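Local coordinates for alpha-1,3-glucanase (Streptomyces thermodiastaticus, PDB 7C7D), which hydrolyses internal alpha-1,3-glucosidic linkages of alpha-1,3-glucan, as a thermostable glycoside hydrolase of family GH87, at residues Ser500-Val505 with Val517-Ala522; Ile450-Asn455 with Val487-Thr492; Thr529-Ala534 with Val545-Thr550; Leu428-Ala433 with Ala473-Ser478; Thr493-Pro498 with Ala523-Gly528. All blocks are in the same frame, centred on the assembly; numbering follows the deposited sequence.

Contact 1: Ser500-Val505 with Val517-Ala522; sequences SAFEFV and VTVDGA
F502 points its ring into the hydrophobic interior, where the CZ end meets two residues of 517-522. With CG anti to the carbonyl carbon (chi1 -62°), CZ comes within 3.7 Å of V519 CG1. That methyl lies over one face of the ring, 4.1 Å from the centroid and 29° off the normal, a CH-pi contact made by side chains that approach from opposite directions. A522 CB meets the same ring in its plane, at the edge, 3.9 Å from F502 CZ. With an alanine here, V519 CG1 and A522 CB would probably both lose their partner and a gap would open between the two strands. Strands 502-505 and 517-522 run in nearly opposite directions, 175° apart with axes separated by 10.9 Å: they face each other across the interior of a right-handed parallel beta-helix, the fold of pectate lyase-like domains. Two residues on, F504 points the same way. Its CE1 lies 3.8 Å from V517 CG1, which approaches the ring obliquely, while V519 CG2 sits at the ring edge, 4.1 Å from F504 CZ. From neighbouring strands, V476 and V532 also pack against F504, and I489 against F502.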
# COMPACT_ATOMS: atom_id res chain seq x y z
N SER A 500 -7.66 2.11 19.13
CA SER A 500 -6.51 2.51 19.93
C SER A 500 -5.38 3.04 19.05
O SER A 500 -5.33 2.80 17.85
CB SER A 500 -6.02 1.32 20.75
OG SER A 500 -5.86 0.20 19.89
N ALA A 501 -4.46 3.75 19.70
CA ALA A 501 -3.28 4.29 19.01
C ALA A 501 -2.15 3.27 19.00
O ALA A 501 -1.82 2.71 17.95
CB ALA A 501 -2.86 5.63 19.63
N PHE A 502 -1.56 3.00 20.16
CA PHE A 502 -0.49 2.01 20.29
C PHE A 502 -1.06 0.74 20.91
O PHE A 502 -1.76 0.81 21.92
CB PHE A 502 0.63 2.54 21.20
CG PHE A 502 1.32 3.77 20.68
CD1 PHE A 502 2.29 3.68 19.69
CD2 PHE A 502 1.01 5.03 21.19
CE1 PHE A 502 2.93 4.81 19.22
CE2 PHE A 502 1.65 6.17 20.72
CZ PHE A 502 2.60 6.05 19.73
N GLU A 503 -0.73 -0.41 20.32
CA GLU A 503 -1.17 -1.70 20.84
C GLU A 503 0.03 -2.60 21.06
O GLU A 503 0.90 -2.71 20.19
CB GLU A 503 -2.14 -2.37 19.86
CG GLU A 503 -2.55 -3.76 20.30
CD GLU A 503 -3.35 -4.53 19.27
OE1 GLU A 503 -3.44 -4.08 18.10
OE2 GLU A 503 -3.88 -5.59 19.63
N PHE A 504 0.08 -3.23 22.22
CA PHE A 504 1.12 -4.20 22.55
C PHE A 504 0.41 -5.49 22.90
O PHE A 504 -0.42 -5.53 23.81
CB PHE A 504 1.98 -3.67 23.70
CG PHE A 504 2.52 -2.30 23.41
CD1 PHE A 504 3.50 -2.12 22.46
CD2 PHE A 504 1.97 -1.18 24.01
CE1 PHE A 504 3.97 -0.86 22.14
CE2 PHE A 504 2.43 0.08 23.70
CZ PHE A 504 3.44 0.24 22.77
N VAL A 505 0.67 -6.54 22.13
CA VAL A 505 -0.16 -7.73 22.19
C VAL A 505 0.70 -8.95 21.89
O VAL A 505 1.72 -8.85 21.21
CB VAL A 505 -1.36 -7.60 21.21
CG1 VAL A 505 -0.88 -7.55 19.76
CG2 VAL A 505 -2.38 -8.71 21.41
N VAL A 517 10.75 -2.17 24.24
CA VAL A 517 10.01 -1.20 23.43
C VAL A 517 10.12 0.17 24.07
O VAL A 517 9.86 0.32 25.27
CB VAL A 517 8.54 -1.61 23.29
CG1 VAL A 517 7.72 -0.49 22.61
CG2 VAL A 517 8.41 -2.91 22.53
N THR A 518 10.49 1.16 23.28
CA THR A 518 10.46 2.56 23.69
C THR A 518 9.61 3.34 22.70
O THR A 518 9.82 3.25 21.49
CB THR A 518 11.87 3.15 23.69
OG1 THR A 518 12.70 2.39 24.58
CG2 THR A 518 11.84 4.61 24.15
N VAL A 519 8.63 4.08 23.22
CA VAL A 519 7.87 5.04 22.44
C VAL A 519 8.32 6.42 22.90
O VAL A 519 8.14 6.77 24.07
CB VAL A 519 6.36 4.86 22.63
CG1 VAL A 519 5.59 5.96 21.89
CG2 VAL A 519 5.93 3.48 22.16
N ASP A 520 8.94 7.18 22.00
CA ASP A 520 9.51 8.48 22.35
C ASP A 520 9.10 9.50 21.30
O ASP A 520 9.64 9.51 20.19
CB ASP A 520 11.03 8.41 22.48
CG ASP A 520 11.64 9.69 23.01
OD1 ASP A 520 11.00 10.76 22.94
OD2 ASP A 520 12.79 9.63 23.50
N GLY A 521 8.15 10.36 21.66
CA GLY A 521 7.74 11.44 20.80
C GLY A 521 6.55 11.04 19.95
O GLY A 521 6.71 10.28 19.00
N ALA A 522 5.37 11.52 20.30
CA ALA A 522 4.20 11.22 19.49
C ALA A 522 3.19 12.34 19.65
O ALA A 522 3.08 12.95 20.72
CB ALA A 522 3.58 9.87 19.85

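Contact 2: Ile450-Asn455 with Val487-Thr492; sequences ITVDGN and VDITDT
Strands 450-453 and 487-490 are parallel neighbours in one wall of the beta-helix, with I450 level with V487 and V452 level with I489; their axes are 4.7 Å apart and diverge by only 8°. The backbone bonds alternate from strand to strand: D488 N gives to I450 O, V452 N to D488 O, T490 N to V452 O at 2.8 Å, and G454 N to T490 O just where the first strand ends. On the inward face I450, V452, V487 and I489 are stacked like on like, V452 CB lying 4.2 Å from I489 CG1, and L474 of another wall packs on V452 and I489.

The outward face is polar. T490 holds OG1 between its backbone N and carbonyl carbon (chi1 56°), the crowded position, and from there the hydroxyl donates to D453 OD1 at 2.6 Å. It reaches that oxygen on the anti side, 17° out of the carboxylate plane. Farther back, water 1 links T451 OG1 to D488 OD2, an oxygen that is also in a salt bridge with R486. At the corner water 2 donates to T490 O, accepts from N455 ND2 at 3.0 Å and is hydrogen-bonded to T492 OG1. N455 itself is held by the preceding coil, through N420 N and V417 O. The two faces therefore divide the work: apolar side chains stack inside, while outside the short hydroxyl-carboxylate bond probably restrains both D453 and T490 from turning, and at the corner a water serves polar groups of both strands.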
# COMPACT_ATOMS: atom_id res chain seq x y z
N ILE A 450 14.75 -2.46 15.63
CA ILE A 450 13.68 -2.10 14.71
C ILE A 450 13.39 -0.63 14.94
O ILE A 450 12.94 -0.24 16.02
CB ILE A 450 12.42 -2.95 14.93
CG1 ILE A 450 12.76 -4.45 15.06
CG2 ILE A 450 11.42 -2.70 13.81
CD1 ILE A 450 13.43 -5.06 13.83
N THR A 451 13.65 0.18 13.92
CA THR A 451 13.51 1.63 14.01
C THR A 451 12.23 2.04 13.30
O THR A 451 12.12 1.88 12.08
CB THR A 451 14.73 2.29 13.36
OG1 THR A 451 15.92 1.88 14.03
CG2 THR A 451 14.61 3.79 13.40
N VAL A 452 11.28 2.58 14.04
CA VAL A 452 9.99 3.00 13.51
C VAL A 452 9.88 4.49 13.79
O VAL A 452 9.48 4.90 14.88
CB VAL A 452 8.84 2.21 14.14
CG1 VAL A 452 7.50 2.61 13.53
CG2 VAL A 452 9.09 0.70 14.01
N ASP A 453 10.25 5.33 12.82
CA ASP A 453 10.48 6.75 13.07
C ASP A 453 9.72 7.63 12.08
O ASP A 453 9.79 7.41 10.87
CB ASP A 453 11.97 7.09 12.95
CG ASP A 453 12.23 8.57 13.10
OD1 ASP A 453 11.98 9.12 14.20
OD2 ASP A 453 12.67 9.20 12.12
N GLY A 454 9.03 8.65 12.59
CA GLY A 454 8.50 9.68 11.71
C GLY A 454 7.30 9.29 10.88
O GLY A 454 7.02 9.95 9.88
N ASN A 455 6.58 8.24 11.25
CA ASN A 455 5.43 7.82 10.48
C ASN A 455 4.17 8.55 10.93
O ASN A 455 4.04 8.96 12.09
CB ASN A 455 5.23 6.31 10.61
CG ASN A 455 6.43 5.52 10.15
OD1 ASN A 455 6.64 5.36 8.95
ND2 ASN A 455 7.25 5.07 11.09
N VAL A 487 12.90 -2.23 19.98
CA VAL A 487 11.95 -1.59 19.08
C VAL A 487 11.81 -0.15 19.53
O VAL A 487 11.33 0.12 20.64
CB VAL A 487 10.59 -2.31 19.06
CG1 VAL A 487 9.65 -1.63 18.09
CG2 VAL A 487 10.77 -3.79 18.70
N ASP A 488 12.25 0.78 18.67
CA ASP A 488 12.27 2.20 18.98
C ASP A 488 11.25 2.90 18.10
O ASP A 488 11.43 2.98 16.88
CB ASP A 488 13.66 2.78 18.71
CG ASP A 488 14.71 2.19 19.62
OD1 ASP A 488 14.44 2.04 20.82
OD2 ASP A 488 15.82 1.90 19.12
N ILE A 489 10.18 3.41 18.71
CA ILE A 489 9.06 4.00 18.01
C ILE A 489 9.08 5.49 18.32
O ILE A 489 8.71 5.91 19.42
CB ILE A 489 7.73 3.35 18.41
CG1 ILE A 489 7.77 1.84 18.16
CG2 ILE A 489 6.57 4.00 17.68
CD1 ILE A 489 6.75 1.05 18.94
N THR A 490 9.51 6.29 17.35
CA THR A 490 9.81 7.70 17.59
C THR A 490 9.09 8.59 16.60
O THR A 490 8.89 8.24 15.43
CB THR A 490 11.31 7.99 17.50
OG1 THR A 490 11.80 7.55 16.23
CG2 THR A 490 12.06 7.26 18.59
N ASP A 491 8.71 9.78 17.08
CA ASP A 491 8.14 10.84 16.26
C ASP A 491 6.98 10.33 15.39
O ASP A 491 6.94 10.50 14.18
CB ASP A 491 9.20 11.55 15.44
CG ASP A 491 10.11 12.39 16.30
OD1 ASP A 491 9.80 12.57 17.50
OD2 ASP A 491 11.14 12.86 15.79
N THR A 492 6.02 9.70 16.05
CA THR A 492 4.85 9.16 15.37
C THR A 492 3.68 10.12 15.52
O THR A 492 3.38 10.59 16.62
CB THR A 492 4.45 7.80 15.96
OG1 THR A 492 5.61 6.97 16.08
CG2 THR A 492 3.46 7.10 15.05
O HOH W 1 16.41 3.01 16.51
O HOH W 2 6.97 6.38 13.77
O HOH W 3 5.26 12.09 12.60

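Contact 3: Thr529-Ala534 with Val545-Thr550; sequences TVVVQA and VTATGT
V531 has CG1 anti to the backbone N (chi1 177°) and CG2 anti to the carbonyl carbon, which sends its two methyls to different parts of 545-550. T550, with its own CG2 opposite the backbone N and OG1 beside it (chi1 -59°), lays its branches across that valine at about a right angle. V531 CG2 is the busier methyl: it lies 3.6 Å from T550 OG1 and 3.9 Å from A547 CB, a van der Waals contact in each case. The other branch reaches V545, with V531 CG1 and V545 CG1 4.3 Å apart. T550 CG2 goes past the valine to the backbone and rests 3.6 Å from T529 O.

Both segments lie in one late coil of the parallel beta-helix: strand 530-534 belongs to one wall and strand 538-550, next in the chain, to another. The chain turns a corner at V531, and again at G549, whose positive phi suits a glycine. The contact thus joins a corner of one wall to the wall facing it. The backbone of 529-534 is tied elsewhere, T529 to Y499 and A552, V530 to A501 and V531 to F502. V545 packs on V519, A522 and V524 of the neighbouring strand 517-527, one coil earlier, as well, while W578, from the chain that follows the last coils, lies against V531 and donates through NE1 to V545 O.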
# COMPACT_ATOMS: atom_id res chain seq x y z
N THR A 529 -10.55 4.98 21.33
CA THR A 529 -10.55 4.31 22.63
C THR A 529 -9.37 4.76 23.49
O THR A 529 -9.49 5.74 24.23
CB THR A 529 -10.61 2.79 22.47
OG1 THR A 529 -9.52 2.34 21.66
CG2 THR A 529 -11.93 2.37 21.81
N VAL A 530 -8.23 4.07 23.40
CA VAL A 530 -7.12 4.30 24.32
C VAL A 530 -5.85 4.63 23.56
O VAL A 530 -5.62 4.17 22.44
CB VAL A 530 -6.89 3.10 25.28
CG1 VAL A 530 -8.12 2.88 26.15
CG2 VAL A 530 -6.56 1.84 24.49
N VAL A 531 -4.99 5.43 24.21
CA VAL A 531 -3.68 5.72 23.62
C VAL A 531 -2.79 4.48 23.64
O VAL A 531 -2.06 4.21 22.68
CB VAL A 531 -3.03 6.93 24.32
CG1 VAL A 531 -1.64 7.18 23.76
CG2 VAL A 531 -3.91 8.15 24.13
N VAL A 532 -2.85 3.69 24.72
CA VAL A 532 -2.06 2.48 24.87
C VAL A 532 -3.00 1.33 25.21
O VAL A 532 -3.67 1.36 26.25
CB VAL A 532 -0.97 2.61 25.95
CG1 VAL A 532 -0.23 1.28 26.11
CG2 VAL A 532 0.01 3.72 25.60
N GLN A 533 -3.03 0.32 24.34
CA GLN A 533 -3.80 -0.90 24.54
C GLN A 533 -2.78 -2.00 24.81
O GLN A 533 -2.16 -2.52 23.88
CB GLN A 533 -4.63 -1.19 23.30
CG GLN A 533 -5.51 -2.42 23.37
CD GLN A 533 -6.31 -2.63 22.10
OE1 GLN A 533 -6.99 -1.71 21.62
NE2 GLN A 533 -6.24 -3.83 21.54
N ALA A 534 -2.56 -2.32 26.09
CA ALA A 534 -1.52 -3.24 26.52
C ALA A 534 -2.15 -4.56 26.93
O ALA A 534 -2.84 -4.65 27.95
CB ALA A 534 -0.71 -2.65 27.67
N VAL A 545 4.85 11.69 24.70
CA VAL A 545 3.63 11.38 23.97
C VAL A 545 2.57 12.39 24.39
O VAL A 545 2.15 12.42 25.55
CB VAL A 545 3.17 9.94 24.23
CG1 VAL A 545 1.82 9.68 23.56
CG2 VAL A 545 4.22 8.96 23.74
N THR A 546 2.17 13.25 23.46
CA THR A 546 1.15 14.27 23.68
C THR A 546 -0.15 13.81 23.03
O THR A 546 -0.19 13.61 21.81
CB THR A 546 1.59 15.59 23.04
OG1 THR A 546 2.87 15.99 23.56
CG2 THR A 546 0.57 16.69 23.29
N ALA A 547 -1.21 13.66 23.82
CA ALA A 547 -2.49 13.19 23.33
C ALA A 547 -3.56 14.23 23.57
O ALA A 547 -3.58 14.89 24.62
CB ALA A 547 -2.90 11.88 24.01
N THR A 548 -4.47 14.37 22.61
CA THR A 548 -5.68 15.16 22.79
C THR A 548 -6.85 14.37 22.22
O THR A 548 -6.67 13.54 21.32
CB THR A 548 -5.60 16.52 22.08
OG1 THR A 548 -5.37 16.34 20.68
CG2 THR A 548 -4.47 17.37 22.66
N GLY A 549 -8.05 14.61 22.74
CA GLY A 549 -9.22 13.95 22.19
C GLY A 549 -9.24 12.44 22.36
O GLY A 549 -9.63 11.72 21.44
N THR A 550 -8.84 11.95 23.52
CA THR A 550 -8.83 10.51 23.77
C THR A 550 -10.22 10.09 24.25
O THR A 550 -10.74 10.63 25.22
CB THR A 550 -7.77 10.19 24.81
OG1 THR A 550 -6.50 10.61 24.31
CG2 THR A 550 -7.73 8.70 25.10

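Contact 4: Leu428-Ala433 with Ala473-Ser478; sequences LGSGIA and ALRVDS
The guanidinium of R475 lies flat beneath the methyl of A433: A433 CB stands 3.5 Å above the guanidinium plane, offset toward its rim. S430 approaches at the edge instead, and its OG receives NH1 of R475 at 2.9 Å, only 4° out of the guanidinium plane. To get there R475 leaves the backbone with CG between the N and the carbonyl carbon (chi1 80°) and then runs extended to NE, passing S430 OG on the way, 3.6 Å from CG of the arginine. NE faces the other way along its own strand and forms a salt bridge with D477, at 3.1 Å from OD2, which it meets on the anti side of the carboxylate.

Behind these side chains the parallel strands of one beta-helix wall are joined by I432 N to A473 O and by R475 N to I432 O at 2.9 Å. On the inward face I432 CB lies 4.2 Å from L474 CG. A leucine in place of R475 would probably leave D477 without its charged mate and S430 OG without the donor at its edge. The buried guanidinium has every nitrogen engaged: NE by D477, NH1 by S430 and also by N405, and NH2 by water 4, which L428 O holds in turn. S430 OG is bonded to G472 O too. With S430 and D477 both near its plane, the group is probably kept from rotating, and its charge is likely to be balanced at least in part by D477.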
# COMPACT_ATOMS: atom_id res chain seq x y z
N LEU A 428 -8.36 -6.90 10.27
CA LEU A 428 -7.29 -7.90 10.29
C LEU A 428 -5.92 -7.25 10.40
O LEU A 428 -4.92 -7.98 10.46
CB LEU A 428 -7.32 -8.93 9.14
CG LEU A 428 -8.65 -9.68 8.98
CD1 LEU A 428 -8.58 -10.65 7.81
CD2 LEU A 428 -9.01 -10.42 10.26
N GLY A 429 -5.83 -5.92 10.46
CA GLY A 429 -4.53 -5.28 10.58
C GLY A 429 -4.51 -3.96 11.31
O GLY A 429 -5.50 -3.53 11.90
N SER A 430 -3.34 -3.32 11.25
CA SER A 430 -2.98 -2.06 11.87
C SER A 430 -2.39 -1.17 10.79
O SER A 430 -2.09 -1.61 9.68
CB SER A 430 -1.91 -2.30 12.94
OG SER A 430 -2.43 -3.05 14.03
N GLY A 431 -2.18 0.11 11.11
CA GLY A 431 -1.39 0.95 10.22
C GLY A 431 0.01 0.39 10.03
O GLY A 431 0.47 0.19 8.90
N ILE A 432 0.71 0.14 11.14
CA ILE A 432 2.01 -0.52 11.16
C ILE A 432 1.94 -1.67 12.15
O ILE A 432 1.48 -1.50 13.28
CB ILE A 432 3.14 0.45 11.55
CG1 ILE A 432 3.34 1.52 10.48
CG2 ILE A 432 4.44 -0.31 11.81
CD1 ILE A 432 4.27 2.66 10.90
N ALA A 433 2.43 -2.84 11.73
CA ALA A 433 2.59 -3.99 12.61
C ALA A 433 4.06 -4.41 12.64
O ALA A 433 4.66 -4.63 11.59
CB ALA A 433 1.73 -5.16 12.14
N ALA A 473 -3.64 1.42 15.80
CA ALA A 473 -2.95 2.06 14.68
C ALA A 473 -1.54 1.50 14.50
O ALA A 473 -1.11 1.26 13.37
CB ALA A 473 -2.89 3.56 14.91
N LEU A 474 -0.81 1.31 15.59
CA LEU A 474 0.54 0.77 15.52
C LEU A 474 0.62 -0.33 16.56
O LEU A 474 0.34 -0.09 17.74
CB LEU A 474 1.58 1.87 15.84
CG LEU A 474 3.06 1.56 15.59
CD1 LEU A 474 3.82 2.86 15.42
CD2 LEU A 474 3.66 0.74 16.71
N ARG A 475 0.97 -1.54 16.14
CA ARG A 475 1.08 -2.62 17.09
C ARG A 475 2.45 -3.28 17.07
O ARG A 475 3.11 -3.38 16.02
CB ARG A 475 -0.03 -3.67 16.95
CG ARG A 475 0.15 -4.69 15.86
CD ARG A 475 -0.96 -5.75 15.96
NE ARG A 475 -0.73 -6.86 15.04
CZ ARG A 475 -1.05 -6.83 13.76
NH1 ARG A 475 -1.66 -5.77 13.23
NH2 ARG A 475 -0.77 -7.88 12.99
N VAL A 476 2.88 -3.70 18.26
CA VAL A 476 4.00 -4.61 18.45
C VAL A 476 3.41 -5.91 18.96
O VAL A 476 2.70 -5.92 19.97
CB VAL A 476 5.05 -4.05 19.42
CG1 VAL A 476 6.22 -5.02 19.56
CG2 VAL A 476 5.54 -2.68 18.95
N ASP A 477 3.69 -7.01 18.25
CA ASP A 477 2.93 -8.25 18.39
C ASP A 477 3.90 -9.42 18.58
O ASP A 477 4.52 -9.89 17.63
CB ASP A 477 2.08 -8.42 17.14
CG ASP A 477 1.02 -9.50 17.27
OD1 ASP A 477 1.12 -10.37 18.17
OD2 ASP A 477 0.08 -9.48 16.44
N SER A 478 4.02 -9.90 19.82
CA SER A 478 4.90 -11.02 20.15
C SER A 478 4.20 -12.36 19.89
O SER A 478 4.08 -13.22 20.76
CB SER A 478 5.31 -10.90 21.61
OG SER A 478 4.15 -10.83 22.42
O HOH W 4 -2.25 -8.47 10.64

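Contact 5: Thr493-Pro498 with Ala523-Gly528; sequences TITDSP and AVKNTG
This is strand-to-strand pairing between successive coils of the beta-helix, carried past the strand ends into the next corner. T493 lies level with A523, I494 with V524 and T495 with K525, the axes 4.8 Å apart and the directions within 3° of parallel. I494 uses both its backbone groups, its N bonding to A523 O and its O accepting K525 N, and D496 N then bonds to K525 O at 2.9 Å.

I494 and V524 point into the interior, where I494 CB lies 4.4 Å from V524 CG2 and F502 packs against both. On the other face, T493 has CG2 anti to its backbone N (chi1 -61°), which brings that methyl to 3.9 Å from A523 O. Water 5, 2.8 Å from T495 OG1, links that hydroxyl to the next strand by donating to A523 O.

D496 and N526 each turn their chain with a positive phi at the same level, and pairing resumes beyond them: G528 N donates to S497 O at 2.8 Å, though bent to 143° at the hydrogen. Two waters fill in around the corner. Water 6 accepts from S497 N, donates to K525 O at 3.0 Å and is bonded to T527 OG1; water 7 donates to both S497 O and N526 O. Parallel strands in exact register, like residues stacked inward and corners repeated from coil to coil are the hallmark of the right-handed parallel beta-helix of pectate lyase-like proteins.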
# COMPACT_ATOMS: atom_id res chain seq x y z
N THR A 493 3.00 10.39 14.41
CA THR A 493 1.75 11.15 14.42
C THR A 493 0.62 10.16 14.18
O THR A 493 0.64 9.44 13.18
CB THR A 493 1.79 12.22 13.33
OG1 THR A 493 2.88 13.11 13.60
CG2 THR A 493 0.49 13.01 13.28
N ILE A 494 -0.33 10.10 15.11
CA ILE A 494 -1.45 9.16 15.04
C ILE A 494 -2.73 9.98 15.17
O ILE A 494 -2.96 10.61 16.20
CB ILE A 494 -1.37 8.06 16.11
CG1 ILE A 494 -0.03 7.31 16.01
CG2 ILE A 494 -2.55 7.12 15.98
CD1 ILE A 494 0.14 6.17 17.00
N THR A 495 -3.55 9.98 14.11
CA THR A 495 -4.65 10.92 14.00
C THR A 495 -5.94 10.18 13.64
O THR A 495 -5.96 9.38 12.69
CB THR A 495 -4.34 11.95 12.92
OG1 THR A 495 -3.09 12.58 13.24
CG2 THR A 495 -5.44 13.01 12.80
N ASP A 496 -7.00 10.45 14.40
CA ASP A 496 -8.35 9.99 14.05
C ASP A 496 -8.43 8.47 14.01
O ASP A 496 -9.08 7.88 13.14
CB ASP A 496 -8.84 10.62 12.74
CG ASP A 496 -8.91 12.14 12.81
OD1 ASP A 496 -8.99 12.69 13.92
OD2 ASP A 496 -8.88 12.79 11.75
N SER A 497 -7.77 7.82 14.96
CA SER A 497 -7.82 6.36 15.03
C SER A 497 -9.21 5.92 15.49
O SER A 497 -9.71 6.44 16.50
CB SER A 497 -6.81 5.85 16.03
OG SER A 497 -5.49 6.25 15.70
N PRO A 498 -9.85 4.97 14.81
CA PRO A 498 -11.18 4.55 15.27
C PRO A 498 -11.14 3.82 16.60
O PRO A 498 -12.11 3.89 17.37
CB PRO A 498 -11.69 3.66 14.13
CG PRO A 498 -10.45 3.22 13.41
CD PRO A 498 -9.49 4.37 13.52
N ALA A 523 2.48 12.62 18.57
CA ALA A 523 1.34 13.53 18.57
C ALA A 523 0.12 12.68 18.24
O ALA A 523 -0.04 12.21 17.11
CB ALA A 523 1.53 14.62 17.52
N VAL A 524 -0.72 12.45 19.24
CA VAL A 524 -1.86 11.54 19.14
C VAL A 524 -3.12 12.38 19.30
O VAL A 524 -3.29 13.06 20.31
CB VAL A 524 -1.78 10.44 20.21
CG1 VAL A 524 -2.95 9.49 20.09
CG2 VAL A 524 -0.45 9.68 20.11
N LYS A 525 -4.00 12.33 18.31
CA LYS A 525 -5.17 13.18 18.30
C LYS A 525 -6.40 12.38 17.91
O LYS A 525 -6.37 11.61 16.94
CB LYS A 525 -5.00 14.35 17.33
CG LYS A 525 -4.01 15.41 17.79
CD LYS A 525 -3.96 16.60 16.83
CE LYS A 525 -5.31 16.88 16.19
NZ LYS A 525 -5.44 16.27 14.83
N ASN A 526 -7.48 12.56 18.67
CA ASN A 526 -8.79 12.00 18.36
C ASN A 526 -8.74 10.47 18.24
O ASN A 526 -9.06 9.88 17.21
CB ASN A 526 -9.42 12.65 17.13
CG ASN A 526 -9.57 14.14 17.27
OD1 ASN A 526 -9.55 14.87 16.28
ND2 ASN A 526 -9.71 14.61 18.51
N THR A 527 -8.35 9.84 19.34
CA THR A 527 -8.28 8.39 19.43
C THR A 527 -9.61 7.87 19.95
O THR A 527 -10.11 8.33 20.98
CB THR A 527 -7.16 8.01 20.40
OG1 THR A 527 -5.93 8.60 19.95
CG2 THR A 527 -6.99 6.51 20.49
N GLY A 528 -10.19 6.90 19.24
CA GLY A 528 -11.51 6.42 19.61
C GLY A 528 -11.56 5.78 20.99
O GLY A 528 -12.51 6.01 21.75
O HOH W 5 -2.02 13.66 15.60
O HOH W 6 -5.61 8.69 17.13
O HOH W 7 -11.48 8.71 16.32

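How the contacts relate
The five contacts belong to the last coils of one beta-helix. Contacts 2 and 5 share strand 486-495 and follow one another along it, 16 Å between centres, N455 O and T493 N joining them. Contact 4 pairs strands of the wall to which 502-505 and 530-534 also belong; contacts 1 and 3 span the interior from that wall, their centres 9 Å apart, and A501 CB lies 3.9 Å from V524 CG1 of contact 5. Contacts 2 and 3 do not touch, with nearest atoms about 7 Å apart. In contact 5 the side chain of D496 is about 13 Å from the bound calcium ion, which belongs to another part of the chain.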